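Local coordinates for protein Bd3459 (Bdellovibrio bacteriovorus, PDB 5CEC) that probably cleaves peptidoglycan peptides as a serine endopeptidase or D-Ala-D-Ala carboxypeptidase of the S13 family, and is bound by the ankyrin-repeat immunity protein Bd3460, at residues Met44-Ala49 with Gly376-Ala381; Ser353-Thr358 with Met368-Thr373; Gly348-Ser353 with Lys405-Ile410. The protein carries 1 engineered substitution. All coordinates share one frame; numbering follows the deposited sequence.

Contact 1 (Met44-Ala49 with Gly376-Ala381); sequences MCHMAA and GEIYFA
Tyr379 and Met47 face each other as a hydrogen-bonded antiparallel pair and send their side chains the same way, side by side, onto the sheet face of Cys45 and Ala381. The two strand segments, axes 4.6 Å apart at closest and directions 157° apart, are zipped by five backbone bonds: reciprocal pairs at Cys45/Ala381 and Met47/Tyr379, then Ala49 N to Glu377 O at 2.9 Å, the straightest at 173°. Followed outward, the tyrosine starts with CB beside the carbonyl of the opposing strand, 3.7 Å from Met47 O. With chi1 at -55°, CG lies opposite the carbonyl carbon, and the ring runs along the neighbouring strand: CD2 meets the methyl CE of Met47 at 4.1 Å, CE2 reaches Ala49 CA at 3.6 Å, and CZ touches Ala49 CB at 3.7 Å. At the tip, Tyr379 OH passes Ala49 CB at 3.6 Å and hydrogen-bonds Asp318 on helix 307-322. On the reverse face, Ile378 CG2 rests 3.7 Å from Met47 O, while Phe380 leads off toward helix 394-411. Cys45 carries its SG to Cys307 in a disulfide. Backbone polarity is thus paired strand to strand, the tyrosine ring lies mostly against carbon, with Met47 O obliquely near it and its hydroxyl bonded, and one covalent link ties strand 40-48 to helix 307-322.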
ATOM      1  N   MET A  44     -20.156   6.632   5.209  1.00 16.33           N
ATOM      2  CA  MET A  44     -20.062   5.281   4.667  1.00 16.72           C
ATOM      3  C   MET A  44     -21.216   5.042   3.744  1.00 18.10           C
ATOM      4  O   MET A  44     -22.365   5.406   4.027  1.00 19.95           O
ATOM      5  CB  MET A  44     -20.061   4.218   5.781  1.00 17.34           C
ATOM      6  CG  MET A  44     -19.987   2.795   5.271  1.00 17.76           C
ATOM      7  SD  MET A  44     -19.757   1.606   6.601  1.00 20.56           S
ATOM      8  CE  MET A  44     -19.607   0.089   5.668  1.00 21.00           C
ATOM      9  N   CYS A  45     -20.914   4.366   2.659  1.00 17.82           N
ATOM     10  CA  CYS A  45     -21.943   4.032   1.683  1.00 20.28           C
ATOM     11  C   CYS A  45     -21.633   2.642   1.084  1.00 17.98           C
ATOM     12  O   CYS A  45     -20.517   2.132   1.185  1.00 17.39           O
ATOM     13  CB  CYS A  45     -22.122   5.177   0.603  1.00 26.32           C
ATOM     14  SG  CYS A  45     -20.564   5.562  -0.239  1.00 30.99           S
ATOM     15  N   HIS A  46     -22.633   2.038   0.463  1.00 18.21           N
ATOM     16  CA  HIS A  46     -22.482   0.743  -0.164  1.00 18.78           C
ATOM     17  C   HIS A  46     -23.525   0.529  -1.265  1.00 18.35           C
ATOM     18  O   HIS A  46     -24.542   1.209  -1.292  1.00 20.93           O
ATOM     19  CB  HIS A  46     -22.569  -0.375   0.873  1.00 19.62           C
ATOM     20  CG  HIS A  46     -23.920  -0.579   1.463  1.00 23.70           C
ATOM     21  ND1 HIS A  46     -24.383   0.132   2.539  1.00 26.83           N
ATOM     22  CD2 HIS A  46     -24.924  -1.413   1.098  1.00 25.75           C
ATOM     23  CE1 HIS A  46     -25.595  -0.285   2.849  1.00 28.07           C
ATOM     24  NE2 HIS A  46     -25.956  -1.212   1.979  1.00 28.41           N
ATOM     25  N   MET A  47     -23.297  -0.443  -2.151  1.00 19.10           N
ATOM     26  CA  MET A  47     -24.289  -0.773  -3.170  1.00 19.44           C
ATOM     27  C   MET A  47     -24.003  -2.191  -3.635  1.00 20.25           C
ATOM     28  O   MET A  47     -22.853  -2.498  -3.957  1.00 19.83           O
ATOM     29  CB  MET A  47     -24.205   0.177  -4.371  1.00 20.14           C
ATOM     30  CG  MET A  47     -25.320  -0.035  -5.382  1.00 21.70           C
ATOM     31  SD  MET A  47     -25.149   1.026  -6.808  1.00 25.83           S
ATOM     32  CE  MET A  47     -23.887   0.029  -7.625  1.00 27.93           C
ATOM     33  N   ALA A  48     -25.039  -3.036  -3.738  1.00 21.15           N
ATOM     34  CA  ALA A  48     -24.837  -4.375  -4.319  1.00 22.55           C
ATOM     35  C   ALA A  48     -24.428  -4.206  -5.786  1.00 22.81           C
ATOM     36  O   ALA A  48     -24.996  -3.372  -6.505  1.00 24.45           O
ATOM     37  CB  ALA A  48     -26.104  -5.201  -4.219  1.00 24.86           C
ATOM     38  N   ALA A  49     -23.469  -5.002  -6.245  1.00 23.05           N
ATOM     39  CA  ALA A  49     -22.953  -4.887  -7.625  1.00 24.30           C
ATOM     40  C   ALA A  49     -24.005  -5.133  -8.691  1.00 28.15           C
ATOM     41  O   ALA A  49     -23.981  -4.532  -9.788  1.00 31.00           O
ATOM     42  CB  ALA A  49     -21.780  -5.840  -7.818  1.00 26.05           C
ATOM     43  N   GLY A 376     -23.732 -12.046  -2.411  1.00 24.83           N
ATOM     44  CA  GLY A 376     -23.072 -11.511  -3.600  1.00 24.68           C
ATOM     45  C   GLY A 376     -22.089 -10.387  -3.296  1.00 22.09           C
ATOM     46  O   GLY A 376     -21.734 -10.112  -2.134  1.00 24.59           O
ATOM     47  N   GLU A 377     -21.638  -9.764  -4.378  1.00 23.86           N
ATOM     48  CA  GLU A 377     -20.576  -8.789  -4.355  1.00 21.65           C
ATOM     49  C   GLU A 377     -21.184  -7.448  -4.002  1.00 20.70           C
ATOM     50  O   GLU A 377     -22.159  -7.026  -4.615  1.00 22.56           O
ATOM     51  CB  GLU A 377     -19.923  -8.701  -5.727  1.00 23.46           C
ATOM     52  CG  GLU A 377     -18.834  -7.653  -5.856  1.00 25.56           C
ATOM     53  CD  GLU A 377     -18.323  -7.428  -7.280  1.00 28.37           C
ATOM     54  OE1 GLU A 377     -18.903  -7.928  -8.259  1.00 35.23           O
ATOM     55  OE2 GLU A 377     -17.331  -6.711  -7.423  1.00 29.19           O
ATOM     56  N   ILE A 378     -20.625  -6.778  -3.004  1.00 20.22           N
ATOM     57  CA  ILE A 378     -21.123  -5.480  -2.558  1.00 19.63           C
ATOM     58  C   ILE A 378     -19.980  -4.472  -2.580  1.00 18.33           C
ATOM     59  O   ILE A 378     -18.919  -4.704  -1.979  1.00 18.63           O
ATOM     60  CB  ILE A 378     -21.723  -5.544  -1.156  1.00 21.10           C
ATOM     61  CG1 ILE A 378     -22.774  -6.644  -1.038  1.00 23.95           C
ATOM     62  CG2 ILE A 378     -22.311  -4.191  -0.750  1.00 20.15           C
ATOM     63  CD1 ILE A 378     -23.224  -6.872   0.356  1.00 26.40           C
ATOM     64  N   TYR A 379     -20.180  -3.326  -3.243  1.00 17.66           N
ATOM     65  CA  TYR A 379     -19.203  -2.229  -3.185  1.00 17.42           C
ATOM     66  C   TYR A 379     -19.384  -1.416  -1.912  1.00 17.20           C
ATOM     67  O   TYR A 379     -20.508  -1.235  -1.426  1.00 18.34           O
ATOM     68  CB  TYR A 379     -19.394  -1.261  -4.374  1.00 17.56           C
ATOM     69  CG  TYR A 379     -19.349  -1.928  -5.726  1.00 17.24           C
ATOM     70  CD1 TYR A 379     -18.249  -2.691  -6.105  1.00 18.68           C
ATOM     71  CD2 TYR A 379     -20.400  -1.812  -6.638  1.00 18.71           C
ATOM     72  CE1 TYR A 379     -18.193  -3.313  -7.330  1.00 20.04           C
ATOM     73  CE2 TYR A 379     -20.346  -2.425  -7.870  1.00 20.52           C
ATOM     74  CZ  TYR A 379     -19.258  -3.195  -8.213  1.00 20.04           C
ATOM     75  OH  TYR A 379     -19.216  -3.832  -9.433  1.00 22.49           O
ATOM     76  N   PHE A 380     -18.283  -0.930  -1.351  1.00 15.92           N
ATOM     77  CA  PHE A 380     -18.365  -0.087  -0.173  1.00 16.59           C
ATOM     78  C   PHE A 380     -17.294   0.981  -0.192  1.00 14.19           C
ATOM     79  O   PHE A 380     -16.270   0.840  -0.858  1.00 15.30           O
ATOM     80  CB  PHE A 380     -18.204  -0.950   1.106  1.00 17.19           C
ATOM     81  CG  PHE A 380     -16.798  -1.420   1.345  1.00 16.61           C
ATOM     82  CD1 PHE A 380     -15.908  -0.622   2.036  1.00 16.52           C
ATOM     83  CD2 PHE A 380     -16.337  -2.623   0.806  1.00 16.31           C
ATOM     84  CE1 PHE A 380     -14.595  -1.025   2.208  1.00 15.97           C
ATOM     85  CE2 PHE A 380     -15.033  -3.006   0.961  1.00 15.08           C
ATOM     86  CZ  PHE A 380     -14.173  -2.212   1.665  1.00 16.12           C
ATOM     87  N   ALA A 381     -17.541   2.025   0.582  1.00 14.57           N
ATOM     88  CA  ALA A 381     -16.523   3.029   0.895  1.00 14.86           C
ATOM     89  C   ALA A 381     -16.768   3.574   2.278  1.00 15.29           C
ATOM     90  O   ALA A 381     -17.921   3.836   2.660  1.00 16.19           O
ATOM     91  CB  ALA A 381     -16.456   4.134  -0.123  1.00 17.00           C
TER

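Contact 2 (Ser353-Thr358 with Met368-Thr373); sequences STTAKT and MGSVST. With SO4 (sulfate ion), chain C.
Strand segments 354-358 and 368-373 run antiparallel, directions 166° apart and axes 4.6 Å at closest approach, as the two arms of a hairpin. Reciprocal backbone bonds join Thr355 with Ser370 and Lys357 with Met368, and Ser372 N adds a 2.8 Å bond to Ser353 O. At the non-hydrogen-bonded Ala356/Gly369 pair, Gly369 CA comes 3.1 Å from Thr355 O in a CA-H...O contact; a CB there would run into the opposing backbone. Thr354 and Val371 lie alongside each other on the face toward helix 394-411, with Thr354 OG1 3.5 Å from Val371 CG1. On the other face, one water accepts from both Thr355 OG1 and Ser370 OG and donates to Ser353 O, so three polar atoms share a single partner. Lys357 leaves the backbone with CG opposite its N (chi1 179°) and bends at chi2 and chi4, which turns NZ back to Thr358 O at 2.8 Å; a weak hydrogen bond goes to Ser251 OG. Thr358 OG1 makes a short 2.5 Å bond to sulfate O4 and also bonds Thr342 OG1, while Lys357 NZ lies 3.1 Å from sulfate O4. Ser70, Ser251 and Ser360 also bond this anion, probably acquired from the crystallisation liquor. Such a gathering at a Lys-Thr-Gly strand is consistent with the active-site groove of penicillin-binding proteins, with Ser70 and Lys73 as the likely SxxK pair.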
ATOM      1  N   SER A 353     -12.331 -12.496   1.438  1.00 19.50           N
ATOM      2  CA  SER A 353     -13.611 -12.077   0.852  1.00 20.88           C
ATOM      3  C   SER A 353     -13.585 -10.660   0.307  1.00 19.02           C
ATOM      4  O   SER A 353     -14.474 -10.275  -0.437  1.00 19.36           O
ATOM      5  CB  SER A 353     -14.700 -12.118   1.922  1.00 19.48           C
ATOM      6  OG  SER A 353     -14.485 -11.130   2.915  1.00 18.69           O
ATOM      7  N   THR A 354     -12.611  -9.865   0.730  1.00 17.20           N
ATOM      8  CA  THR A 354     -12.647  -8.413   0.582  1.00 17.55           C
ATOM      9  C   THR A 354     -11.479  -7.962  -0.279  1.00 16.72           C
ATOM     10  O   THR A 354     -10.341  -8.342  -0.032  1.00 17.68           O
ATOM     11  CB  THR A 354     -12.614  -7.774   1.961  1.00 17.25           C
ATOM     12  OG1 THR A 354     -13.767  -8.215   2.672  1.00 17.79           O
ATOM     13  CG2 THR A 354     -12.635  -6.260   1.891  1.00 16.80           C
ATOM     14  N   THR A 355     -11.797  -7.146  -1.281  1.00 15.56           N
ATOM     15  CA  THR A 355     -10.812  -6.559  -2.192  1.00 15.64           C
ATOM     16  C   THR A 355     -10.853  -5.085  -1.890  1.00 15.78           C
ATOM     17  O   THR A 355     -11.918  -4.478  -2.049  1.00 17.37           O
ATOM     18  CB  THR A 355     -11.153  -6.842  -3.661  1.00 16.51           C
ATOM     19  OG1 THR A 355     -11.355  -8.259  -3.839  1.00 18.29           O
ATOM     20  CG2 THR A 355     -10.096  -6.387  -4.586  1.00 18.51           C
ATOM     21  N   ALA A 356      -9.760  -4.474  -1.475  1.00 14.37           N
ATOM     22  CA  ALA A 356      -9.866  -3.113  -0.916  1.00 14.59           C
ATOM     23  C   ALA A 356      -8.565  -2.330  -1.016  1.00 14.23           C
ATOM     24  O   ALA A 356      -7.467  -2.912  -1.062  1.00 14.66           O
ATOM     25  CB  ALA A 356     -10.326  -3.146   0.525  1.00 16.72           C
ATOM     26  N   LYS A 357      -8.721  -1.008  -1.009  1.00 13.41           N
ATOM     27  CA  LYS A 357      -7.643  -0.052  -0.996  1.00 13.96           C
ATOM     28  C   LYS A 357      -7.803   0.807   0.255  1.00 13.32           C
ATOM     29  O   LYS A 357      -8.862   1.303   0.551  1.00 13.69           O
ATOM     30  CB  LYS A 357      -7.707   0.852  -2.241  1.00 14.02           C
ATOM     31  CG  LYS A 357      -6.595   1.920  -2.308  1.00 14.21           C
ATOM     32  CD  LYS A 357      -5.244   1.316  -2.689  1.00 14.16           C
ATOM     33  CE  LYS A 357      -4.092   2.251  -2.343  1.00 13.55           C
ATOM     34  NZ  LYS A 357      -3.800   2.265  -0.873  1.00 14.14           N
ATOM     35  N   THR A 358      -6.701   0.988   0.974  1.00 12.96           N
ATOM     36  CA  THR A 358      -6.587   1.817   2.159  1.00 13.65           C
ATOM     37  C   THR A 358      -6.186   3.258   1.844  1.00 13.51           C
ATOM     38  O   THR A 358      -5.624   3.557   0.785  1.00 13.65           O
ATOM     39  CB  THR A 358      -5.518   1.203   3.062  1.00 13.90           C
ATOM     40  OG1 THR A 358      -4.337   1.003   2.300  1.00 14.07           O
ATOM     41  CG2 THR A 358      -5.958  -0.129   3.662  1.00 14.95           C
ATOM     42  N   MET A 368     -11.952   1.543   0.604  1.00 13.33           N
ATOM     43  CA  MET A 368     -13.015   1.284  -0.358  1.00 13.56           C
ATOM     44  C   MET A 368     -12.717  -0.020  -1.078  1.00 13.57           C
ATOM     45  O   MET A 368     -11.553  -0.414  -1.237  1.00 15.09           O
ATOM     46  CB  MET A 368     -13.195   2.441  -1.335  1.00 14.85           C
ATOM     47  CG  MET A 368     -12.102   2.597  -2.367  1.00 15.92           C
ATOM     48  SD  MET A 368     -12.223   4.073  -3.411  1.00 16.83           S
ATOM     49  CE  MET A 368     -13.389   3.513  -4.609  1.00 18.34           C
ATOM     50  N   GLY A 369     -13.757  -0.630  -1.634  1.00 13.87           N
ATOM     51  CA  GLY A 369     -13.568  -1.884  -2.350  1.00 14.36           C
ATOM     52  C   GLY A 369     -14.856  -2.649  -2.467  1.00 15.31           C
ATOM     53  O   GLY A 369     -15.969  -2.076  -2.521  1.00 16.43           O
ATOM     54  N   SER A 370     -14.693  -3.961  -2.538  1.00 15.62           N
ATOM     55  CA  SER A 370     -15.805  -4.872  -2.593  1.00 16.43           C
ATOM     56  C   SER A 370     -15.679  -5.934  -1.522  1.00 16.43           C
ATOM     57  O   SER A 370     -14.573  -6.372  -1.146  1.00 17.56           O
ATOM     58  CB  SER A 370     -15.875  -5.544  -3.967  1.00 17.72           C
ATOM     59  OG  SER A 370     -14.797  -6.442  -4.155  1.00 19.32           O
ATOM     60  N   VAL A 371     -16.843  -6.355  -1.033  1.00 17.68           N
ATOM     61  CA  VAL A 371     -16.938  -7.535  -0.191  1.00 17.55           C
ATOM     62  C   VAL A 371     -17.751  -8.608  -0.897  1.00 19.13           C
ATOM     63  O   VAL A 371     -18.770  -8.305  -1.524  1.00 20.38           O
ATOM     64  CB  VAL A 371     -17.539  -7.223   1.212  1.00 18.35           C
ATOM     65  CG1 VAL A 371     -16.623  -6.303   2.028  1.00 17.62           C
ATOM     66  CG2 VAL A 371     -18.937  -6.635   1.153  1.00 18.95           C
ATOM     67  N   SER A 372     -17.264  -9.854  -0.820  1.00 19.97           N
ATOM     68  CA  SER A 372     -17.923 -11.012  -1.379  1.00 20.67           C
ATOM     69  C   SER A 372     -18.635 -11.671  -0.204  1.00 22.79           C
ATOM     70  O   SER A 372     -18.005 -12.070   0.778  1.00 22.66           O
ATOM     71  CB  SER A 372     -16.905 -11.954  -2.005  1.00 22.48           C
ATOM     72  OG  SER A 372     -17.542 -13.132  -2.458  1.00 25.24           O
ATOM     73  N   THR A 373     -19.951 -11.706  -0.302  1.00 23.67           N
ATOM     74  CA  THR A 373     -20.821 -12.225   0.757  1.00 23.77           C
ATOM     75  C   THR A 373     -21.666 -13.388   0.253  1.00 25.99           C
ATOM     76  O   THR A 373     -21.719 -13.642  -0.951  1.00 27.79           O
ATOM     77  CB  THR A 373     -21.716 -11.094   1.316  1.00 23.43           C
ATOM     78  OG1 THR A 373     -22.778 -10.798   0.395  1.00 25.05           O
ATOM     79  CG2 THR A 373     -20.910  -9.806   1.578  1.00 22.21           C
TER
HETATM   80  S   SO4 C 501      -1.936   3.789   2.771  1.00 22.64           S
HETATM   81  O1  SO4 C 501      -0.709   3.163   3.347  1.00 26.41           O
HETATM   82  O2  SO4 C 501      -2.848   4.305   3.804  1.00 27.93           O
HETATM   83  O3  SO4 C 501      -1.479   4.859   1.758  1.00 25.56           O
HETATM   84  O4  SO4 C 501      -2.638   2.804   1.934  1.00 24.06           O
HETATM   85  O   HOH W   1     -13.986  -8.982  -2.977  1.00 19.80           O

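Contact 3 (Gly348-Ser353 with Lys405-Ile410); sequences GVMAGS and KVSQLI
Val349 and Met350 pack against Val406, Ser407 and Ile410 of helix 394-411, the last helix of the chain, which lies over the antiparallel sheet in this penicillin-binding-protein-like fold. The apolar contacts come first. Val349 sets CG2 against two helix residues, 3.6 Å from Ser407 CB and 3.9 Å from Ile410 CD1. Met350 crosses both Val406 and Ile410 at about a right angle: its SD lies 3.9 Å from Val406 CG1, and CG is 4.1 Å from Ile410 CD1. The bend at chi3 (-65°) swings the methyl CE toward the serine, 4.1 Å from Ser407 OG.

No direct hydrogen bond spans the two segments, but a water does the joining. It accepts from Met350 N and donates to Ser407 OG, whose hydroxyl also bonds Lys403 O one turn earlier in the helix.

Outside the pair, the chain of Bd3460 lies on this region: Val349 makes backbone hydrogen bonds to it, and Gln408 NE2 bonds Ala207 O of Bd3460, so the immunity protein contacts both elements. Within 348-353 the turn is also braced by its own serine: Ser353 OG donates in the carbonyl plane to a lone pair of Val349 O at 2.8 Å.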
ATOM      1  N   GLY A 348     -10.538 -11.556  10.275  1.00 17.92           N
ATOM      2  CA  GLY A 348     -11.943 -11.733  10.515  1.00 17.22           C
ATOM      3  C   GLY A 348     -12.681 -12.110   9.242  1.00 17.66           C
ATOM      4  O   GLY A 348     -12.133 -12.768   8.338  1.00 18.85           O
ATOM      5  N   VAL A 349     -13.932 -11.683   9.157  1.00 17.49           N
ATOM      6  CA  VAL A 349     -14.745 -12.000   7.984  1.00 18.53           C
ATOM      7  C   VAL A 349     -14.232 -11.378   6.686  1.00 18.64           C
ATOM      8  O   VAL A 349     -14.615 -11.828   5.608  1.00 19.10           O
ATOM      9  CB  VAL A 349     -16.212 -11.643   8.191  1.00 18.93           C
ATOM     10  CG1 VAL A 349     -16.806 -12.518   9.282  1.00 19.71           C
ATOM     11  CG2 VAL A 349     -16.441 -10.163   8.472  1.00 18.87           C
ATOM     12  N   MET A 350     -13.385 -10.354   6.760  1.00 17.73           N
ATOM     13  CA  MET A 350     -12.808  -9.793   5.544  1.00 18.14           C
ATOM     14  C   MET A 350     -11.795 -10.684   4.855  1.00 18.26           C
ATOM     15  O   MET A 350     -11.561 -10.535   3.663  1.00 18.68           O
ATOM     16  CB  MET A 350     -12.131  -8.454   5.832  1.00 17.87           C
ATOM     17  CG  MET A 350     -13.116  -7.331   6.139  1.00 18.74           C
ATOM     18  SD  MET A 350     -12.365  -5.763   6.578  1.00 24.04           S
ATOM     19  CE  MET A 350     -11.534  -6.146   8.115  1.00 26.32           C
ATOM     20  N   ALA A 351     -11.104 -11.527   5.624  1.00 18.58           N
ATOM     21  CA  ALA A 351     -10.020 -12.324   5.063  1.00 19.26           C
ATOM     22  C   ALA A 351     -10.556 -13.169   3.921  1.00 18.42           C
ATOM     23  O   ALA A 351     -11.472 -13.933   4.094  1.00 20.62           O
ATOM     24  CB  ALA A 351      -9.389 -13.171   6.154  1.00 19.55           C
ATOM     25  N   GLY A 352      -9.930 -13.025   2.757  1.00 18.61           N
ATOM     26  CA  GLY A 352     -10.273 -13.800   1.578  1.00 20.12           C
ATOM     27  C   GLY A 352     -11.534 -13.399   0.850  1.00 21.15           C
ATOM     28  O   GLY A 352     -11.833 -13.971  -0.197  1.00 21.75           O
ATOM     29  N   SER A 353     -12.331 -12.496   1.438  1.00 19.50           N
ATOM     30  CA  SER A 353     -13.611 -12.077   0.852  1.00 20.88           C
ATOM     31  C   SER A 353     -13.585 -10.660   0.307  1.00 19.02           C
ATOM     32  O   SER A 353     -14.474 -10.275  -0.437  1.00 19.36           O
ATOM     33  CB  SER A 353     -14.700 -12.118   1.922  1.00 19.48           C
ATOM     34  OG  SER A 353     -14.485 -11.130   2.915  1.00 18.69           O
ATOM     35  N   LYS A 405     -16.786  -1.822  10.791  1.00 15.06           N
ATOM     36  CA  LYS A 405     -17.945  -1.404   9.960  1.00 15.94           C
ATOM     37  C   LYS A 405     -18.074  -2.281   8.702  1.00 16.80           C
ATOM     38  O   LYS A 405     -19.187  -2.682   8.296  1.00 18.91           O
ATOM     39  CB  LYS A 405     -17.823   0.071   9.559  1.00 17.89           C
ATOM     40  CG  LYS A 405     -18.076   1.047  10.706  1.00 19.61           C
ATOM     41  CD  LYS A 405     -17.799   2.467  10.287  1.00 21.03           C
ATOM     42  CE  LYS A 405     -17.857   3.444  11.426  1.00 24.08           C
ATOM     43  NZ  LYS A 405     -19.234   3.487  12.011  1.00 28.00           N
ATOM     44  N   VAL A 406     -16.943  -2.588   8.069  1.00 16.53           N
ATOM     45  CA  VAL A 406     -16.994  -3.467   6.895  1.00 16.73           C
ATOM     46  C   VAL A 406     -17.407  -4.882   7.315  1.00 16.51           C
ATOM     47  O   VAL A 406     -18.202  -5.538   6.623  1.00 17.44           O
ATOM     48  CB  VAL A 406     -15.660  -3.453   6.127  1.00 16.49           C
ATOM     49  CG1 VAL A 406     -15.698  -4.430   4.953  1.00 18.23           C
ATOM     50  CG2 VAL A 406     -15.382  -2.033   5.670  1.00 17.64           C
ATOM     51  N   SER A 407     -16.924  -5.342   8.466  1.00 16.91           N
ATOM     52  CA  SER A 407     -17.292  -6.672   8.953  1.00 18.00           C
ATOM     53  C   SER A 407     -18.796  -6.742   9.223  1.00 19.21           C
ATOM     54  O   SER A 407     -19.461  -7.743   8.910  1.00 20.83           O
ATOM     55  CB  SER A 407     -16.503  -7.014  10.207  1.00 17.61           C
ATOM     56  OG  SER A 407     -15.130  -7.053   9.922  1.00 17.51           O
ATOM     57  N   GLN A 408     -19.349  -5.668   9.782  1.00 19.30           N
ATOM     58  CA  GLN A 408     -20.797  -5.592  10.051  1.00 23.02           C
ATOM     59  C   GLN A 408     -21.569  -5.699   8.740  1.00 20.92           C
ATOM     60  O   GLN A 408     -22.585  -6.416   8.676  1.00 23.87           O
ATOM     61  CB  GLN A 408     -21.138  -4.288  10.783  1.00 24.63           C
ATOM     62  CG  GLN A 408     -22.588  -4.162  11.235  1.00 26.30           C
ATOM     63  CD  GLN A 408     -22.998  -5.253  12.221  1.00 32.11           C
ATOM     64  OE1 GLN A 408     -22.253  -5.623  13.122  1.00 38.26           O
ATOM     65  NE2 GLN A 408     -24.188  -5.778  12.040  1.00 36.52           N
ATOM     66  N   LEU A 409     -21.108  -4.982   7.709  1.00 20.12           N
ATOM     67  CA  LEU A 409     -21.741  -5.064   6.394  1.00 20.46           C
ATOM     68  C   LEU A 409     -21.765  -6.495   5.847  1.00 20.20           C
ATOM     69  O   LEU A 409     -22.781  -6.972   5.304  1.00 21.43           O
ATOM     70  CB  LEU A 409     -21.067  -4.089   5.408  1.00 20.58           C
ATOM     71  CG  LEU A 409     -21.573  -4.116   3.966  1.00 21.12           C
ATOM     72  CD1 LEU A 409     -23.037  -3.681   3.873  1.00 23.83           C
ATOM     73  CD2 LEU A 409     -20.709  -3.221   3.098  1.00 20.68           C
ATOM     74  N   ILE A 410     -20.657  -7.193   6.023  1.00 19.41           N
ATOM     75  CA  ILE A 410     -20.588  -8.594   5.618  1.00 20.35           C
ATOM     76  C   ILE A 410     -21.563  -9.476   6.429  1.00 21.20           C
ATOM     77  O   ILE A 410     -22.277 -10.301   5.843  1.00 23.17           O
ATOM     78  CB  ILE A 410     -19.119  -9.119   5.740  1.00 19.57           C
ATOM     79  CG1 ILE A 410     -18.246  -8.477   4.668  1.00 19.75           C
ATOM     80  CG2 ILE A 410     -19.089 -10.641   5.587  1.00 20.06           C
ATOM     81  CD1 ILE A 410     -16.769  -8.660   4.907  1.00 19.75           C
TER
HETATM   82  O   HOH W   2     -13.261  -8.749   9.141  1.00 23.70           O

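Overall arrangement
All three contacts lie in one domain, around an antiparallel sheet ordered 40-48, 376-385, 364-373, 354-361. Contact 1 joins the first two strands and contact 2 the last two, centres about 9 Å apart; Phe380 N to Gly369 O and Val371 N to Ile378 O probably bond them. Contact 3, centred about 8 Å from the centre of contact 2 and about 12 Å from that of contact 1, joins helix 394-411, which packs on this sheet, to the loop leading into strand 354-361, sharing Ser353 with contact 2. Along the chain, contact 2 is nested inside both loops, while contacts 1 and 3 interleave. The probable active-site strand and the helix touched by Bd3460 thus share one sheet-and-helix unit.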